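Local coordinates for putative uncharacterized protein (Chaetomium thermophilum, PDB 4XRI), which serves as a nuclear transport receptor of the importin-beta family, importing protein cargo into the nucleus, and probably binds a small GTPase, at residues E430-Q433 and V434-S437; C480-A483 and L484-I487; F506-S509 and V510-L513; T525-T528 and A529-V533; E580-Q583 and T584-T588. The protein carries 2 engineered substitutions. One frame throughout, in Å; residues are numbered along the deposited sequence.

Contact 1: E430-Q433 and V434-S437; sequences ESIQ and VRDS. With SO4 (sulfate ion), chain J.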
loop_
_atom_site.group_PDB
_atom_site.type_symbol
_atom_site.label_atom_id
_atom_site.label_comp_id
_atom_site.label_asym_id
_atom_site.label_seq_id
_atom_site.Cartn_x
_atom_site.Cartn_y
_atom_site.Cartn_z
ATOM N N GLU A 430 17.662 -29.952 12.447
ATOM C CA GLU A 430 17.730 -30.736 11.217
ATOM C C GLU A 430 16.845 -30.121 10.145
ATOM O O GLU A 430 17.266 -29.925 9.007
ATOM C CB GLU A 430 17.300 -32.187 11.455
ATOM C CG GLU A 430 18.218 -33.008 12.333
ATOM C CD GLU A 430 17.672 -34.406 12.569
ATOM O OE1 GLU A 430 16.501 -34.659 12.207
ATOM O OE2 GLU A 430 18.413 -35.256 13.107
ATOM N N SER A 431 15.607 -29.827 10.528
ATOM C CA SER A 431 14.610 -29.306 9.605
ATOM C C SER A 431 14.960 -27.907 9.118
ATOM O O SER A 431 15.260 -27.017 9.912
ATOM C CB SER A 431 13.232 -29.298 10.267
ATOM O OG SER A 431 12.258 -28.716 9.415
ATOM N N ILE A 432 14.926 -27.727 7.803
ATOM C CA ILE A 432 15.214 -26.431 7.208
ATOM C C ILE A 432 14.052 -25.472 7.458
ATOM O O ILE A 432 14.233 -24.255 7.488
ATOM C CB ILE A 432 15.492 -26.556 5.692
ATOM C CG1 ILE A 432 16.018 -25.234 5.126
ATOM C CG2 ILE A 432 14.250 -27.028 4.944
ATOM C CD1 ILE A 432 17.295 -24.755 5.769
ATOM N N GLN A 433 12.859 -26.029 7.650
ATOM C CA GLN A 433 11.689 -25.224 7.981
ATOM C C GLN A 433 11.856 -24.604 9.362
ATOM O O GLN A 433 11.580 -23.422 9.559
ATOM C CB GLN A 433 10.407 -26.062 7.938
ATOM C CG GLN A 433 10.040 -26.590 6.564
ATOM C CD GLN A 433 10.684 -27.930 6.260
ATOM O OE1 GLN A 433 11.361 -28.514 7.107
ATOM N NE2 GLN A 433 10.473 -28.425 5.046
ATOM N N VAL A 434 12.312 -25.415 10.312
ATOM C CA VAL A 434 12.517 -24.960 11.682
ATOM C C VAL A 434 13.594 -23.883 11.740
ATOM O O VAL A 434 13.456 -22.891 12.455
ATOM C CB VAL A 434 12.910 -26.128 12.612
ATOM C CG1 VAL A 434 13.297 -25.614 13.991
ATOM C CG2 VAL A 434 11.770 -27.125 12.717
ATOM N N ARG A 435 14.662 -24.087 10.975
ATOM C CA ARG A 435 15.763 -23.130 10.917
ATOM C C ARG A 435 15.325 -21.792 10.334
ATOM O O ARG A 435 15.732 -20.734 10.814
ATOM C CB ARG A 435 16.922 -23.697 10.098
ATOM C CG ARG A 435 17.840 -24.619 10.884
ATOM C CD ARG A 435 18.982 -25.110 10.017
ATOM N NE ARG A 435 18.580 -26.221 9.161
ATOM C CZ ARG A 435 19.207 -26.563 8.042
ATOM N NH1 ARG A 435 18.775 -27.593 7.328
ATOM N NH2 ARG A 435 20.260 -25.869 7.635
ATOM N N ASP A 436 14.496 -21.850 9.297
ATOM C CA ASP A 436 13.979 -20.643 8.663
ATOM C C ASP A 436 13.068 -19.878 9.615
ATOM O O ASP A 436 13.177 -18.658 9.752
ATOM C CB ASP A 436 13.219 -20.988 7.381
ATOM C CG ASP A 436 12.781 -19.753 6.617
ATOM O OD1 ASP A 436 13.564 -18.783 6.558
ATOM O OD2 ASP A 436 11.655 -19.752 6.074
ATOM N N SER A 437 12.168 -20.607 10.270
ATOM C CA SER A 437 11.243 -20.014 11.230
ATOM C C SER A 437 11.989 -19.472 12.441
ATOM O O SER A 437 11.555 -18.510 13.072
ATOM C CB SER A 437 10.196 -21.038 11.675
ATOM O OG SER A 437 9.421 -21.483 10.575
HETATM S S SO4 J . 11.515 -32.002 6.641
HETATM O O1 SO4 J . 11.027 -31.268 7.804
HETATM O O2 SO4 J . 11.899 -31.061 5.593
HETATM O O3 SO4 J . 12.674 -32.803 7.027
HETATM O O4 SO4 J . 10.461 -32.881 6.142
#

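Contact 2: C480-A483 and L484-I487; sequences CCWA and LMNI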
loop_
_atom_site.group_PDB
_atom_site.type_symbol
_atom_site.label_atom_id
_atom_site.label_comp_id
_atom_site.label_asym_id
_atom_site.label_seq_id
_atom_site.Cartn_x
_atom_site.Cartn_y
_atom_site.Cartn_z
ATOM N N CYS A 480 17.475 -14.776 7.458
ATOM C CA CYS A 480 18.754 -14.416 8.069
ATOM C C CYS A 480 19.119 -12.966 7.769
ATOM O O CYS A 480 19.498 -12.209 8.665
ATOM C CB CYS A 480 19.867 -15.348 7.576
ATOM S SG CYS A 480 19.839 -17.022 8.280
ATOM N N CYS A 481 18.992 -12.594 6.498
ATOM C CA CYS A 481 19.235 -11.226 6.046
ATOM C C CYS A 481 18.356 -10.211 6.782
ATOM O O CYS A 481 18.845 -9.174 7.239
ATOM C CB CYS A 481 19.006 -11.118 4.533
ATOM S SG CYS A 481 20.339 -11.807 3.517
ATOM N N TRP A 482 17.065 -10.519 6.896
ATOM C CA TRP A 482 16.114 -9.642 7.580
ATOM C C TRP A 482 16.488 -9.432 9.045
ATOM O O TRP A 482 16.491 -8.303 9.546
ATOM C CB TRP A 482 14.693 -10.205 7.494
ATOM C CG TRP A 482 13.694 -9.321 8.172
ATOM C CD1 TRP A 482 13.366 -8.049 7.814
ATOM C CD2 TRP A 482 12.897 -9.631 9.325
ATOM N NE1 TRP A 482 12.417 -7.544 8.667
ATOM C CE2 TRP A 482 12.110 -8.495 9.604
ATOM C CE3 TRP A 482 12.772 -10.756 10.147
ATOM C CZ2 TRP A 482 11.209 -8.450 10.666
ATOM C CZ3 TRP A 482 11.874 -10.709 11.206
ATOM C CH2 TRP A 482 11.107 -9.563 11.454
ATOM N N ALA A 483 16.804 -10.533 9.719
ATOM C CA ALA A 483 17.228 -10.505 11.114
ATOM C C ALA A 483 18.502 -9.680 11.280
ATOM O O ALA A 483 18.599 -8.844 12.178
ATOM C CB ALA A 483 17.440 -11.928 11.629
ATOM N N LEU A 484 19.469 -9.917 10.398
ATOM C CA LEU A 484 20.744 -9.200 10.419
ATOM C C LEU A 484 20.580 -7.690 10.242
ATOM O O LEU A 484 21.269 -6.899 10.893
ATOM C CB LEU A 484 21.671 -9.747 9.332
ATOM C CG LEU A 484 22.327 -11.094 9.637
ATOM C CD1 LEU A 484 23.161 -11.562 8.459
ATOM C CD2 LEU A 484 23.181 -10.976 10.881
ATOM N N MET A 485 19.667 -7.301 9.356
ATOM C CA MET A 485 19.357 -5.891 9.131
ATOM C C MET A 485 18.786 -5.237 10.386
ATOM O O MET A 485 19.195 -4.137 10.764
ATOM C CB MET A 485 18.372 -5.734 7.970
ATOM C CG MET A 485 19.001 -5.845 6.591
ATOM S SD MET A 485 17.897 -5.232 5.307
ATOM C CE MET A 485 16.520 -6.364 5.475
ATOM N N ASN A 486 17.836 -5.923 11.018
ATOM C CA ASN A 486 17.264 -5.483 12.289
ATOM C C ASN A 486 18.336 -5.205 13.336
ATOM O O ASN A 486 18.319 -4.169 13.994
ATOM C CB ASN A 486 16.282 -6.529 12.827
ATOM C CG ASN A 486 14.940 -6.487 12.122
ATOM O OD1 ASN A 486 14.509 -5.439 11.642
ATOM N ND2 ASN A 486 14.267 -7.629 12.064
ATOM N N ILE A 487 19.265 -6.145 13.474
ATOM C CA ILE A 487 20.365 -6.036 14.424
ATOM C C ILE A 487 21.248 -4.823 14.146
ATOM O O ILE A 487 21.602 -4.075 15.061
ATOM C CB ILE A 487 21.228 -7.304 14.401
ATOM C CG1 ILE A 487 20.430 -8.491 14.939
ATOM C CG2 ILE A 487 22.503 -7.106 15.202
ATOM C CD1 ILE A 487 21.047 -9.819 14.607
#

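Contact 3: F506-S509 and V510-L513; sequences FNQS and VTNL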
loop_
_atom_site.group_PDB
_atom_site.type_symbol
_atom_site.label_atom_id
_atom_site.label_comp_id
_atom_site.label_asym_id
_atom_site.label_seq_id
_atom_site.Cartn_x
_atom_site.Cartn_y
_atom_site.Cartn_z
ATOM N N PHE A 506 32.291 -5.775 12.636
ATOM C CA PHE A 506 32.005 -5.107 11.368
ATOM C C PHE A 506 32.781 -5.678 10.183
ATOM O O PHE A 506 32.183 -6.083 9.183
ATOM C CB PHE A 506 32.292 -3.609 11.482
ATOM C CG PHE A 506 31.857 -2.822 10.279
ATOM C CD1 PHE A 506 32.772 -2.440 9.311
ATOM C CD2 PHE A 506 30.527 -2.475 10.109
ATOM C CE1 PHE A 506 32.368 -1.721 8.201
ATOM C CE2 PHE A 506 30.118 -1.754 9.005
ATOM C CZ PHE A 506 31.040 -1.377 8.049
ATOM N N ASN A 507 34.105 -5.706 10.297
ATOM C CA ASN A 507 34.961 -6.167 9.206
ATOM C C ASN A 507 34.654 -7.596 8.776
ATOM O O ASN A 507 34.621 -7.897 7.583
ATOM C CB ASN A 507 36.433 -6.049 9.600
ATOM C CG ASN A 507 36.899 -4.609 9.675
ATOM O OD1 ASN A 507 36.091 -3.680 9.623
ATOM N ND2 ASN A 507 38.204 -4.414 9.801
ATOM N N GLN A 508 34.425 -8.468 9.752
ATOM C CA GLN A 508 34.081 -9.856 9.471
ATOM C C GLN A 508 32.734 -9.944 8.757
ATOM O O GLN A 508 32.572 -10.715 7.809
ATOM C CB GLN A 508 34.053 -10.675 10.762
ATOM C CG GLN A 508 33.711 -12.143 10.556
ATOM C CD GLN A 508 34.729 -12.861 9.691
ATOM O OE1 GLN A 508 35.846 -13.135 10.125
ATOM N NE2 GLN A 508 34.346 -13.166 8.457
ATOM N N SER A 509 31.774 -9.152 9.224
ATOM C CA SER A 509 30.444 -9.109 8.628
ATOM C C SER A 509 30.504 -8.655 7.173
ATOM O O SER A 509 29.883 -9.261 6.302
ATOM C CB SER A 509 29.527 -8.183 9.430
ATOM O OG SER A 509 29.288 -8.702 10.728
ATOM N N VAL A 510 31.254 -7.586 6.925
ATOM C CA VAL A 510 31.462 -7.073 5.575
ATOM C C VAL A 510 32.111 -8.132 4.694
ATOM O O VAL A 510 31.725 -8.324 3.539
ATOM C CB VAL A 510 32.333 -5.794 5.585
ATOM C CG1 VAL A 510 32.790 -5.440 4.177
ATOM C CG2 VAL A 510 31.569 -4.641 6.219
ATOM N N THR A 511 33.092 -8.828 5.258
ATOM C CA THR A 511 33.767 -9.921 4.572
ATOM C C THR A 511 32.793 -11.033 4.189
ATOM O O THR A 511 32.817 -11.534 3.063
ATOM C CB THR A 511 34.894 -10.506 5.444
ATOM O OG1 THR A 511 36.046 -9.657 5.371
ATOM C CG2 THR A 511 35.269 -11.895 4.973
ATOM N N ASN A 512 31.926 -11.406 5.127
ATOM C CA ASN A 512 30.936 -12.452 4.880
ATOM C C ASN A 512 29.939 -12.067 3.792
ATOM O O ASN A 512 29.610 -12.874 2.919
ATOM C CB ASN A 512 30.182 -12.791 6.167
ATOM C CG ASN A 512 31.049 -13.525 7.175
ATOM O OD1 ASN A 512 32.105 -14.060 6.829
ATOM N ND2 ASN A 512 30.605 -13.555 8.428
ATOM N N LEU A 513 29.463 -10.829 3.848
ATOM C CA LEU A 513 28.480 -10.341 2.891
ATOM C C LEU A 513 29.091 -10.181 1.503
ATOM O O LEU A 513 28.429 -10.422 0.496
ATOM C CB LEU A 513 27.887 -9.018 3.374
ATOM C CG LEU A 513 27.024 -9.160 4.628
ATOM C CD1 LEU A 513 26.751 -7.807 5.254
ATOM C CD2 LEU A 513 25.720 -9.869 4.286
#

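Contact 4: T525-T528 and A529-V533; sequences TVRT and AAYEV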
loop_
_atom_site.group_PDB
_atom_site.type_symbol
_atom_site.label_atom_id
_atom_site.label_comp_id
_atom_site.label_asym_id
_atom_site.label_seq_id
_atom_site.Cartn_x
_atom_site.Cartn_y
_atom_site.Cartn_z
ATOM N N THR A 525 18.367 -13.631 -5.780
ATOM C CA THR A 525 17.576 -13.116 -4.670
ATOM C C THR A 525 18.404 -13.051 -3.388
ATOM O O THR A 525 18.245 -12.135 -2.581
ATOM C CB THR A 525 16.320 -13.978 -4.432
ATOM O OG1 THR A 525 15.551 -14.045 -5.638
ATOM C CG2 THR A 525 15.459 -13.388 -3.323
ATOM N N VAL A 526 19.290 -14.025 -3.204
ATOM C CA VAL A 526 20.177 -14.036 -2.045
ATOM C C VAL A 526 21.208 -12.921 -2.166
ATOM O O VAL A 526 21.510 -12.228 -1.192
ATOM C CB VAL A 526 20.903 -15.387 -1.891
ATOM C CG1 VAL A 526 21.894 -15.333 -0.737
ATOM C CG2 VAL A 526 19.897 -16.503 -1.680
ATOM N N ARG A 527 21.745 -12.762 -3.370
ATOM C CA ARG A 527 22.682 -11.686 -3.666
ATOM C C ARG A 527 22.083 -10.328 -3.313
ATOM O O ARG A 527 22.715 -9.512 -2.641
ATOM C CB ARG A 527 23.078 -11.714 -5.143
ATOM C CG ARG A 527 24.030 -10.599 -5.543
ATOM C CD ARG A 527 24.297 -10.581 -7.039
ATOM N NE ARG A 527 24.843 -11.848 -7.516
ATOM C CZ ARG A 527 24.207 -12.673 -8.341
ATOM N NH1 ARG A 527 22.999 -12.362 -8.790
ATOM N NH2 ARG A 527 24.782 -13.806 -8.722
ATOM N N THR A 528 20.855 -10.104 -3.770
ATOM C CA THR A 528 20.144 -8.854 -3.530
ATOM C C THR A 528 19.900 -8.615 -2.045
ATOM O O THR A 528 20.155 -7.525 -1.526
ATOM C CB THR A 528 18.791 -8.835 -4.265
ATOM O OG1 THR A 528 19.016 -8.878 -5.678
ATOM C CG2 THR A 528 18.012 -7.576 -3.921
ATOM N N ALA A 529 19.404 -9.646 -1.366
ATOM C CA ALA A 529 19.099 -9.555 0.056
ATOM C C ALA A 529 20.350 -9.266 0.880
ATOM O O ALA A 529 20.308 -8.484 1.830
ATOM C CB ALA A 529 18.438 -10.830 0.536
ATOM N N ALA A 530 21.462 -9.889 0.498
ATOM C CA ALA A 530 22.720 -9.733 1.220
ATOM C C ALA A 530 23.324 -8.352 0.990
ATOM O O ALA A 530 23.932 -7.773 1.891
ATOM C CB ALA A 530 23.705 -10.817 0.810
ATOM N N TYR A 531 23.159 -7.833 -0.222
ATOM C CA TYR A 531 23.610 -6.483 -0.540
ATOM C C TYR A 531 22.854 -5.463 0.302
ATOM O O TYR A 531 23.432 -4.481 0.767
ATOM C CB TYR A 531 23.429 -6.180 -2.031
ATOM C CG TYR A 531 24.629 -6.523 -2.891
ATOM C CD1 TYR A 531 25.913 -6.137 -2.521
ATOM C CD2 TYR A 531 24.476 -7.236 -4.073
ATOM C CE1 TYR A 531 27.009 -6.451 -3.307
ATOM C CE2 TYR A 531 25.562 -7.549 -4.864
ATOM C CZ TYR A 531 26.826 -7.156 -4.478
ATOM O OH TYR A 531 27.911 -7.472 -5.263
ATOM N N GLU A 532 21.561 -5.704 0.497
ATOM C CA GLU A 532 20.742 -4.833 1.335
ATOM C C GLU A 532 21.265 -4.821 2.767
ATOM O O GLU A 532 21.325 -3.772 3.405
ATOM C CB GLU A 532 19.277 -5.270 1.316
ATOM C CG GLU A 532 18.333 -4.233 1.898
ATOM C CD GLU A 532 16.912 -4.747 2.058
ATOM O OE1 GLU A 532 16.684 -5.968 1.901
ATOM O OE2 GLU A 532 16.018 -3.923 2.345
ATOM N N VAL A 533 21.649 -5.996 3.256
ATOM C CA VAL A 533 22.242 -6.133 4.582
ATOM C C VAL A 533 23.505 -5.294 4.691
ATOM O O VAL A 533 23.683 -4.531 5.644
ATOM C CB VAL A 533 22.587 -7.603 4.902
ATOM C CG1 VAL A 533 23.235 -7.700 6.275
ATOM C CG2 VAL A 533 21.344 -8.462 4.835
#

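Contact 5: E580-Q583 and T584-T588; sequences EDMQ and TSLCT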
loop_
_atom_site.group_PDB
_atom_site.type_symbol
_atom_site.label_atom_id
_atom_site.label_comp_id
_atom_site.label_asym_id
_atom_site.label_seq_id
_atom_site.Cartn_x
_atom_site.Cartn_y
_atom_site.Cartn_z
ATOM N N GLU A 580 20.544 -6.006 -14.021
ATOM C CA GLU A 580 19.951 -4.786 -13.486
ATOM C C GLU A 580 19.821 -4.839 -11.964
ATOM O O GLU A 580 20.041 -3.834 -11.285
ATOM C CB GLU A 580 18.589 -4.532 -14.134
ATOM C CG GLU A 580 18.695 -4.026 -15.567
ATOM C CD GLU A 580 17.351 -3.890 -16.256
ATOM O OE1 GLU A 580 16.316 -4.167 -15.615
ATOM O OE2 GLU A 580 17.335 -3.506 -17.446
ATOM N N ASP A 581 19.489 -6.012 -11.433
ATOM C CA ASP A 581 19.440 -6.204 -9.986
ATOM C C ASP A 581 20.830 -6.046 -9.368
ATOM O O ASP A 581 20.974 -5.501 -8.275
ATOM C CB ASP A 581 18.867 -7.582 -9.634
ATOM C CG ASP A 581 17.366 -7.661 -9.827
ATOM O OD1 ASP A 581 16.824 -8.785 -9.781
ATOM O OD2 ASP A 581 16.728 -6.606 -10.025
ATOM N N MET A 582 21.848 -6.531 -10.075
ATOM C CA MET A 582 23.235 -6.428 -9.623
ATOM C C MET A 582 23.674 -4.970 -9.509
ATOM O O MET A 582 24.211 -4.545 -8.481
ATOM C CB MET A 582 24.162 -7.180 -10.582
ATOM C CG MET A 582 25.608 -7.256 -10.132
ATOM S SD MET A 582 26.623 -8.152 -11.326
ATOM C CE MET A 582 25.527 -9.508 -11.734
ATOM N N GLN A 583 23.436 -4.210 -10.572
ATOM C CA GLN A 583 23.821 -2.807 -10.614
ATOM C C GLN A 583 23.036 -1.976 -9.607
ATOM O O GLN A 583 23.585 -1.079 -8.970
ATOM C CB GLN A 583 23.627 -2.253 -12.024
ATOM C CG GLN A 583 24.616 -2.795 -13.048
ATOM C CD GLN A 583 24.348 -2.279 -14.443
ATOM O OE1 GLN A 583 23.198 -2.078 -14.830
ATOM N NE2 GLN A 583 25.412 -2.055 -15.207
ATOM N N THR A 584 21.753 -2.289 -9.453
ATOM C CA THR A 584 20.895 -1.567 -8.517
ATOM C C THR A 584 21.334 -1.811 -7.076
ATOM O O THR A 584 21.367 -0.890 -6.257
ATOM C CB THR A 584 19.416 -1.972 -8.673
ATOM O OG1 THR A 584 18.968 -1.641 -9.993
ATOM C CG2 THR A 584 18.553 -1.236 -7.663
ATOM N N SER A 585 21.668 -3.062 -6.775
ATOM C CA SER A 585 22.139 -3.428 -5.444
ATOM C C SER A 585 23.483 -2.769 -5.142
ATOM O O SER A 585 23.707 -2.263 -4.042
ATOM C CB SER A 585 22.259 -4.948 -5.312
ATOM O OG SER A 585 20.988 -5.571 -5.375
ATOM N N LEU A 586 24.376 -2.786 -6.126
ATOM C CA LEU A 586 25.704 -2.205 -5.970
ATOM C C LEU A 586 25.638 -0.691 -5.800
ATOM O O LEU A 586 26.427 -0.108 -5.056
ATOM C CB LEU A 586 26.586 -2.564 -7.168
ATOM C CG LEU A 586 27.139 -3.991 -7.173
ATOM C CD1 LEU A 586 27.782 -4.315 -8.511
ATOM C CD2 LEU A 586 28.138 -4.172 -6.041
ATOM N N CYS A 587 24.696 -0.059 -6.494
ATOM C CA CYS A 587 24.485 1.377 -6.350
ATOM C C CYS A 587 23.962 1.700 -4.957
ATOM O O CYS A 587 24.319 2.725 -4.376
ATOM C CB CYS A 587 23.516 1.899 -7.415
ATOM S SG CYS A 587 24.236 2.103 -9.065
ATOM N N THR A 588 23.114 0.821 -4.430
ATOM C CA THR A 588 22.556 0.992 -3.093
ATOM C C THR A 588 23.652 0.989 -2.032
ATOM O O THR A 588 23.669 1.833 -1.140
ATOM C CB THR A 588 21.530 -0.111 -2.768
ATOM O OG1 THR A 588 20.379 0.044 -3.608
ATOM C CG2 THR A 588 21.097 -0.033 -1.306
#

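Contact 1: E430-Q433 and V434-S437
Arg435 folds back along the first turn of helix 432-449 and presents a face of its guanidinium group to Ile432. The CD1 methyl of Ile432 sits over the centre of that face, 3.5 Å from Arg435 CZ, an apolar contact with the flat of the cation. A bend at chi3 of Arg435 (-81°) turns the group toward the start of the helix, where NH1 donates to Glu430 O at 3.2 Å. The donor approaches Glu430 O from above the carbonyl plane, at 41° to it. Arg435 NE adds a weak bond to Ser431 O, which also accepts from Arg435 N at 3.2 Å.

Ser431 is the N-cap: its OG accepts, weakly, from Val434 N at 3.4 Å. Val434 meets the same serine through its methyl CG2, 3.6 Å from Ser431 CB. Gln433, bent at chi2 (88°), carries its amide back beside the cap, and NE2 donates to O2 of a sulfate ion at 3.0 Å. The sulfate probably comes from the crystallisation liquor; the nearby helix N-terminus would be expected to favour an anion.

Both segments fall in a HEAT-like repeat region. Val434 and Ser437 lie against helix 390-402, where Ser437 OG is hydrogen-bonded to Asp394, and Gln433 touches Trp390 of the same helix. On another side of the helix, Asp436 OD1 is hydrogen-bonded to Ser479 OG of helix 477-490.

Contact 2: C480-A483 and L484-I487
The backbone from Cys480 to Ile487 is regular alpha-helix, each amide of Leu484, Met485, Asn486 and Ile487 bonding to the carbonyl four residues earlier, as in the 2.9 Å bond from Leu484 N to Cys480 O. On this frame the main side-chain meeting is between Trp482 and Asn486, one turn apart. The indole leaves the helix with CG opposite the backbone N (chi1 -179°), which lays it beside the following turn. Asn486 then brings ND2 over the centre of one indole face, 3.3 Å above the plane and 3.4 Å from Trp482 CE2. The amide plane is steeply inclined to the ring, at 74°, so the NH2 end of the amide points at the indole and the group does not lie flat on it.

Met485 approaches the same ring obliquely. Its chain bends at chi3 (-62°), setting CE 3.9 Å from Trp482 CA and 4.3 Å from Trp482 CD1. Elsewhere on the helix, Leu484 rests CG on Cys480 O at 3.2 Å, and Ile487 does the same with CG1 on Ala483 O at 3.3 Å; both side chains are directed to helix 455-472. Trp482 also stacks with Tyr440 of helix 432-449, and Asn486 lies against Thr446 and Glu447 there, while Cys481 and Met485 touch helix 524-539.

An amide N-H directed at an indole face is a weakly polar interaction: one N-H of ND2 is aimed at the ring of Trp482, so its partly positive hydrogen would probably be drawn to the pi electrons, giving a buried amide some electrostatic compensation.

Contact 3: F506-S509 and V510-L513
Gln508 reaches along the helix to Asn512, four residues on, and its chain can be followed outward. CB leaves the backbone pointing away from the next turn, and Gln508 CG lies opposite the backbone N (chi1 -180°), passing 4.0 Å from Asn512 ND2. A bend at chi2 (62°) then swings CD and the rest of the amide back, and Gln508 NE2 at the end donates to Asn512 OD1 at 2.9 Å. The bond is weak, with an N-H...O angle of only 128°. The two amide planes are moderately inclined to each other, and NE2 also brushes the CG2 methyl of Thr511.

This polar row runs along the outer side of helix 503-516, one of the helices stacked into the HEAT-repeat solenoid of importin beta. Asn512 stands nearer the interior than Gln508 and touches Phe467 and Met471 of helix 455-472. Ser509 faces the same helix, its hydroxyl bonded to His505 O.

Val510 and Phe506 make the apolar counterpart. The CG2 methyl of Val510 lies over one face of the phenyl ring, displaced from the ring centre toward CE1 of Phe506 and 3.6 Å from that carbon, in a CH-pi contact. Both side chains are directed to helix 546-567, Phe506 reaching Ala548 and Val549 and Val510 reaching Leu552. Next to them, Asn507 O is gripped twice by Thr511, by the backbone N at 2.9 Å and by OG1 at 3.2 Å, the two donors arriving from opposite faces of the carbonyl plane.

Contact 4: T525-T528 and A529-V533
Two extended torsions of Arg527 (chi1 179°, chi2 -175°) carry its methylene chain out past Tyr531, whose own chi1 of -91° departs from the usual staggered value. The two consequently run out of the helix alongside each other. Arg527 CG meets the CD2-CE2 side of the ring, 3.5 Å from Tyr531 CE2, and CD follows at 3.9 Å from that carbon. Closer to the backbone, Tyr531 CD2 comes within 3.2 Å of Arg527 O, the carbonyl that also accepts from Tyr531 N at 3.0 Å.

The charged end does not stack on the ring: beyond a bend at chi3 the guanidinium turns off, and its NH2 bonds to Pro519 O, ahead of the helix. Tyr531 OH is hydrogen-bonded to Arg559 of helix 546-567. On another side of helix 524-539, Ala529 and Ala530 set their methyls against carbonyls of the preceding turn, Ala530 CB lying 3.3 Å from Val526 O. Ala529 packs on Cys481 and Ala530 on Leu513.

The chemistry is therefore divided along each side chain: methylenes and aromatic carbons provide the buried mutual contact, while the polar ends of Arg527 and Tyr531 find separate partners that would fix their rotation.

Contact 5: E580-Q583 and T584-T588
Hydroxyl groups of Thr584 and Ser585 turn back onto the carbonyls of Glu580 and Asp581 one turn earlier, and these doubled bonds dominate the contact. Thr584 OG1 donates to Glu580 O at 2.8 Å, while Thr584 N reaches the same oxygen at 2.9 Å. The two donors come from opposite faces of the carbonyl plane. Ser585 repeats the pattern: both OG and N lie 2.9 Å from Asp581 O, again on opposite faces. In each case the hydroxyl sits beside its own backbone N (chi1 -62° in Thr584, -66° in Ser585), the placement that directs it at the preceding turn. A third such bond follows, from Thr588 OG1 to Thr584 O at 3.0 Å.

The apolar part is smaller. Met582 and Leu586 leave the helix as neighbours heading in a common direction, with Met582 CG 4.0 Å from Leu586 CD1.

Polar ends also find partners on neighbouring parts of the fold. Thr584 OG1 has a second partner in Ser624 OG, and Gln583 NE2 bonds to Thr563 of helix 546-567. Glu580 forms a salt bridge with Lys576.

Helix 573-597 is thus covered on several sides: Met582 and Leu586 pack on helix 546-567, Ser585 and Leu586 on Tyr531 of helix 524-539, and Gln583, Thr584 and Cys587 on helix 625-640; Gln583 and Cys587 also reach helix 605-616.

In the fold
All five contacts lie in one HEAT-repeat solenoid. Contacts 2, 3 and 4 are on three consecutive helices and contact 5 on the next but one, and contact 4 is their meeting point. Its centre is about 11 Å from that of contact 2 and about 10 Å from that of contact 5. Cys481 and Met485 pack on it from contact 2, Leu513 from contact 3, and Ser585 and Leu586 from contact 5, where Leu586 CD2 is 3.4 Å from Tyr531 OH. Contact 1 stands nearer the surface; its nearest atoms are about 6 Å from contact 2, without touching. It holds the sulfate, whereas a glycerol, probably also from the crystallisation liquor, lies about 5 Å from the Met582 side chain.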